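Local coordinates for protein glutamate receptor 1 (Adineta vaga, PDB 4IO2) that binds glutamate through this extracellular ligand-binding domain and probably serves as a glutamate-gated ion channel of the cell membrane, at residues A[71-83]-A[206-218]. Numbering follows the deposited sequence.
Sequences VLALANGDYDIAI and TFGIVTPKEWLYA
Val210 is the bump on which helix 67-75 and strand 81-82 close. Its CB lies against the methyl of Ala82, CB to CB 4.1 Å, while its CG1, anti to the backbone N (chi1 -175°), reaches into the fork of Leu74 and meets CD1 at 3.8 Å and CD2 at almost the same distance. The Leu74 and Val210 side chains interleave, running antiparallel, and Val71 CG2 touches Val210 CG2 more loosely from one turn back on the helix. The second branch of the fork, Leu74 CD2, lies over the backbone between Thr211 and Pro212, 3.8 Å from Thr211 C. Pro212 CD sits 3.2 Å from Asp80 O, a carbonyl buried here without a hydrogen-bond partner.

The backbones pair as well: Ala82 and Val210 form a single antiparallel hydrogen-bonded pair, Ala82 N to Val210 O (3.0 Å) and Val210 N to Ala82 O (2.9 Å). The other side of the bridge is filled by isoleucines. Ile209 and Ile83 extend alongside each other in the same direction, with Ile209 CG2 3.9 Å from Ile83 CG1, and Ile81 crosses Ile209 at a slant. Ile81 CG2, anti to its own carbonyl carbon, presses obliquely on the Trp215 ring, 3.5 Å from CH2; Thr211 CB and Pro212 CD pack on one face of that indole and Tyr217 CB on the opposite one. Helix 40-52 packs on Ile83 and helix 218-230 on Ile209. The bridge ties one lobe's parallel sheet to strand 200-211, which carries Phe207 of the glutamate pocket, within the periplasmic-binding-protein-like, bilobed fold of ionotropic glutamate receptor ligand-binding domains.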
loop_
_atom_site.group_PDB
_atom_site.type_symbol
_atom_site.label_atom_id
_atom_site.label_comp_id
_atom_site.label_asym_id
_atom_site.label_seq_id
_atom_site.Cartn_x
_atom_site.Cartn_y
_atom_site.Cartn_z
ATOM N N VAL A 71 15.918 10.819 5.619
ATOM C CA VAL A 71 14.855 11.666 5.088
ATOM C C VAL A 71 15.252 13.150 5.210
ATOM O O VAL A 71 15.093 13.929 4.263
ATOM C CB VAL A 71 13.539 11.358 5.824
ATOM C CG1 VAL A 71 12.459 12.348 5.510
ATOM C CG2 VAL A 71 13.092 9.935 5.479
ATOM N N LEU A 72 15.747 13.541 6.385
ATOM C CA LEU A 72 16.174 14.915 6.595
ATOM C C LEU A 72 17.316 15.324 5.667
ATOM O O LEU A 72 17.356 16.451 5.174
ATOM C CB LEU A 72 16.599 15.112 8.060
ATOM C CG LEU A 72 15.421 15.162 9.031
ATOM C CD1 LEU A 72 15.897 14.885 10.460
ATOM C CD2 LEU A 72 14.725 16.487 8.952
ATOM N N ALA A 73 18.240 14.416 5.432
ATOM C CA ALA A 73 19.363 14.674 4.516
ATOM C C ALA A 73 18.842 14.915 3.106
ATOM O O ALA A 73 19.287 15.860 2.429
ATOM C CB ALA A 73 20.347 13.520 4.547
ATOM N N LEU A 74 17.859 14.129 2.663
ATOM C CA LEU A 74 17.303 14.365 1.352
ATOM C C LEU A 74 16.637 15.747 1.327
ATOM O O LEU A 74 16.802 16.515 0.375
ATOM C CB LEU A 74 16.308 13.271 0.980
ATOM C CG LEU A 74 15.755 13.490 -0.429
ATOM C CD1 LEU A 74 15.577 12.179 -1.126
ATOM C CD2 LEU A 74 14.455 14.283 -0.432
ATOM N N ALA A 75 15.843 16.068 2.352
ATOM C CA ALA A 75 15.135 17.352 2.380
ATOM C C ALA A 75 16.116 18.512 2.342
ATOM O O ALA A 75 15.789 19.562 1.819
ATOM C CB ALA A 75 14.235 17.469 3.599
ATOM N N ASN A 76 17.311 18.316 2.887
ATOM C CA ASN A 76 18.356 19.345 2.883
ATOM C C ASN A 76 19.070 19.468 1.536
ATOM O O ASN A 76 19.846 20.393 1.356
ATOM C CB ASN A 76 19.384 18.976 3.947
ATOM C CG ASN A 76 20.424 20.048 4.158
ATOM O OD1 ASN A 76 20.094 21.148 4.587
ATOM N ND2 ASN A 76 21.688 19.715 3.908
ATOM N N GLY A 77 18.837 18.521 0.624
ATOM C CA GLY A 77 19.423 18.567 -0.711
ATOM C C GLY A 77 20.603 17.633 -0.915
ATOM O O GLY A 77 21.237 17.720 -1.968
ATOM N N ASP A 78 20.849 16.705 0.024
ATOM C CA ASP A 78 22.022 15.835 -0.043
ATOM C C ASP A 78 21.893 14.730 -1.083
ATOM O O ASP A 78 22.891 14.189 -1.550
ATOM C CB ASP A 78 22.315 15.182 1.304
ATOM C CG ASP A 78 22.638 16.188 2.422
ATOM O OD1 ASP A 78 22.570 17.432 2.226
ATOM O OD2 ASP A 78 22.950 15.680 3.523
ATOM N N TYR A 79 20.648 14.437 -1.434
ATOM C CA TYR A 79 20.311 13.413 -2.421
ATOM C C TYR A 79 19.144 13.956 -3.253
ATOM O O TYR A 79 18.435 14.867 -2.818
ATOM C CB TYR A 79 19.859 12.101 -1.741
ATOM C CG TYR A 79 20.821 11.567 -0.696
ATOM C CD1 TYR A 79 22.040 10.985 -1.054
ATOM C CD2 TYR A 79 20.545 11.683 0.649
ATOM C CE1 TYR A 79 22.920 10.498 -0.101
ATOM C CE2 TYR A 79 21.423 11.188 1.617
ATOM C CZ TYR A 79 22.613 10.621 1.251
ATOM O OH TYR A 79 23.447 10.151 2.243
ATOM N N ASP A 80 18.927 13.365 -4.415
ATOM C CA ASP A 80 17.731 13.632 -5.223
ATOM C C ASP A 80 16.564 12.740 -4.869
ATOM O O ASP A 80 15.441 13.215 -4.785
ATOM C CB ASP A 80 18.052 13.537 -6.716
ATOM C CG ASP A 80 19.124 14.532 -7.112
ATOM O OD1 ASP A 80 18.988 15.744 -6.769
ATOM O OD2 ASP A 80 20.115 14.126 -7.732
ATOM N N ILE A 81 16.834 11.459 -4.709
ATOM C CA ILE A 81 15.840 10.525 -4.186
ATOM C C ILE A 81 16.540 9.619 -3.169
ATOM O O ILE A 81 17.767 9.550 -3.139
ATOM C CB ILE A 81 15.138 9.666 -5.274
ATOM C CG1 ILE A 81 16.145 8.774 -6.012
ATOM C CG2 ILE A 81 14.399 10.579 -6.238
ATOM C CD1 ILE A 81 15.496 7.785 -7.027
ATOM N N ALA A 82 15.761 8.919 -2.369
ATOM C CA ALA A 82 16.300 7.877 -1.477
ATOM C C ALA A 82 15.421 6.627 -1.578
ATOM O O ALA A 82 14.198 6.692 -1.545
ATOM C CB ALA A 82 16.409 8.365 -0.015
ATOM N N ILE A 83 16.085 5.493 -1.753
ATOM C CA ILE A 83 15.425 4.218 -1.961
ATOM C C ILE A 83 15.851 3.235 -0.907
ATOM O O ILE A 83 17.049 3.000 -0.710
ATOM C CB ILE A 83 15.707 3.617 -3.359
ATOM C CG1 ILE A 83 15.336 4.590 -4.487
ATOM C CG2 ILE A 83 14.922 2.335 -3.503
ATOM C CD1 ILE A 83 15.705 4.074 -5.885
ATOM N N THR A 206 3.509 1.342 4.456
ATOM C CA THR A 206 4.118 1.142 3.153
ATOM C C THR A 206 5.537 1.659 3.135
ATOM O O THR A 206 5.875 2.527 3.945
ATOM C CB THR A 206 3.320 1.887 2.053
ATOM O OG1 THR A 206 3.229 3.288 2.394
ATOM C CG2 THR A 206 1.888 1.332 1.884
ATOM N N PHE A 207 6.330 1.180 2.208
ATOM C CA PHE A 207 7.629 1.741 1.883
ATOM C C PHE A 207 7.467 2.530 0.592
ATOM O O PHE A 207 6.789 2.074 -0.345
ATOM C CB PHE A 207 8.676 0.683 1.628
ATOM C CG PHE A 207 9.041 -0.171 2.832
ATOM C CD1 PHE A 207 8.973 0.300 4.129
ATOM C CD2 PHE A 207 9.518 -1.457 2.642
ATOM C CE1 PHE A 207 9.336 -0.507 5.202
ATOM C CE2 PHE A 207 9.900 -2.264 3.714
ATOM C CZ PHE A 207 9.814 -1.789 4.989
ATOM N N GLY A 208 8.081 3.710 0.523
ATOM C CA GLY A 208 8.046 4.544 -0.670
ATOM C C GLY A 208 9.414 5.091 -0.938
ATOM O O GLY A 208 10.241 5.219 -0.029
ATOM N N ILE A 209 9.632 5.471 -2.193
ATOM C CA ILE A 209 10.845 6.201 -2.561
ATOM C C ILE A 209 10.677 7.658 -2.109
ATOM O O ILE A 209 9.670 8.276 -2.389
ATOM C CB ILE A 209 11.122 6.083 -4.075
ATOM C CG1 ILE A 209 11.430 4.616 -4.385
ATOM C CG2 ILE A 209 12.291 6.992 -4.461
ATOM C CD1 ILE A 209 11.697 4.351 -5.861
ATOM N N VAL A 210 11.660 8.181 -1.395
ATOM C CA VAL A 210 11.622 9.547 -0.913
ATOM C C VAL A 210 12.032 10.469 -2.033
ATOM O O VAL A 210 13.046 10.242 -2.680
ATOM C CB VAL A 210 12.587 9.741 0.281
ATOM C CG1 VAL A 210 12.433 11.141 0.837
ATOM C CG2 VAL A 210 12.363 8.718 1.368
ATOM N N THR A 211 11.272 11.536 -2.231
ATOM C CA THR A 211 11.578 12.561 -3.232
ATOM C C THR A 211 11.367 13.936 -2.609
ATOM O O THR A 211 10.702 14.073 -1.597
ATOM C CB THR A 211 10.705 12.442 -4.510
ATOM O OG1 THR A 211 9.414 12.983 -4.285
ATOM C CG2 THR A 211 10.551 11.014 -4.977
ATOM N N PRO A 212 11.854 14.972 -3.272
ATOM C CA PRO A 212 11.502 16.302 -2.802
ATOM C C PRO A 212 10.005 16.541 -2.898
ATOM O O PRO A 212 9.365 15.953 -3.771
ATOM C CB PRO A 212 12.264 17.235 -3.769
ATOM C CG PRO A 212 13.401 16.390 -4.266
ATOM C CD PRO A 212 12.825 15.008 -4.381
ATOM N N LYS A 213 9.477 17.451 -2.083
ATOM C CA LYS A 213 8.114 17.880 -2.290
ATOM C C LYS A 213 7.996 18.604 -3.627
ATOM O O LYS A 213 8.940 19.242 -4.090
ATOM C CB LYS A 213 7.688 18.802 -1.153
ATOM C CG LYS A 213 7.512 18.038 0.159
ATOM C CD LYS A 213 6.833 18.902 1.190
ATOM C CE LYS A 213 7.738 19.965 1.721
ATOM N NZ LYS A 213 7.011 20.770 2.766
ATOM N N GLU A 214 6.837 18.471 -4.250
ATOM C CA GLU A 214 6.550 19.159 -5.519
ATOM C C GLU A 214 7.594 18.881 -6.611
ATOM O O GLU A 214 7.989 19.778 -7.341
ATOM C CB GLU A 214 6.360 20.668 -5.282
ATOM C CG GLU A 214 5.195 20.938 -4.346
ATOM C CD GLU A 214 5.070 22.367 -3.940
ATOM O OE1 GLU A 214 5.413 23.243 -4.768
ATOM O OE2 GLU A 214 4.614 22.608 -2.793
ATOM N N TRP A 215 8.028 17.629 -6.736
ATOM C CA TRP A 215 9.148 17.266 -7.603
ATOM C C TRP A 215 8.754 17.223 -9.056
ATOM O O TRP A 215 7.735 16.645 -9.404
ATOM C CB TRP A 215 9.624 15.869 -7.206
ATOM C CG TRP A 215 10.947 15.438 -7.682
ATOM C CD1 TRP A 215 12.109 16.166 -7.726
ATOM C CD2 TRP A 215 11.284 14.127 -8.094
ATOM N NE1 TRP A 215 13.153 15.370 -8.149
ATOM C CE2 TRP A 215 12.667 14.107 -8.371
ATOM C CE3 TRP A 215 10.542 12.936 -8.237
ATOM C CZ2 TRP A 215 13.311 12.959 -8.810
ATOM C CZ3 TRP A 215 11.172 11.828 -8.671
ATOM C CH2 TRP A 215 12.559 11.827 -8.940
ATOM N N LEU A 216 9.628 17.743 -9.896
ATOM C CA LEU A 216 9.426 17.813 -11.339
ATOM C C LEU A 216 9.200 16.440 -11.996
ATOM O O LEU A 216 8.492 16.324 -12.973
ATOM C CB LEU A 216 10.660 18.493 -11.949
ATOM C CG LEU A 216 10.697 18.766 -13.446
ATOM C CD1 LEU A 216 9.581 19.730 -13.805
ATOM C CD2 LEU A 216 12.075 19.317 -13.894
ATOM N N TYR A 217 9.792 15.401 -11.421
ATOM C CA TYR A 217 9.809 14.086 -12.023
ATOM C C TYR A 217 8.818 13.097 -11.378
ATOM O O TYR A 217 8.900 11.905 -11.626
ATOM C CB TYR A 217 11.242 13.532 -11.987
ATOM C CG TYR A 217 12.298 14.453 -12.628
ATOM C CD1 TYR A 217 12.384 14.609 -14.007
ATOM C CD2 TYR A 217 13.216 15.161 -11.841
ATOM C CE1 TYR A 217 13.329 15.435 -14.578
ATOM C CE2 TYR A 217 14.168 15.977 -12.412
ATOM C CZ TYR A 217 14.201 16.116 -13.779
ATOM O OH TYR A 217 15.156 16.922 -14.354
ATOM N N ALA A 218 7.879 13.586 -10.555
ATOM C CA ALA A 218 7.031 12.702 -9.749
ATOM C C ALA A 218 6.254 11.701 -10.581
ATOM O O ALA A 218 6.217 10.491 -10.265
ATOM C CB ALA A 218 6.087 13.512 -8.846
#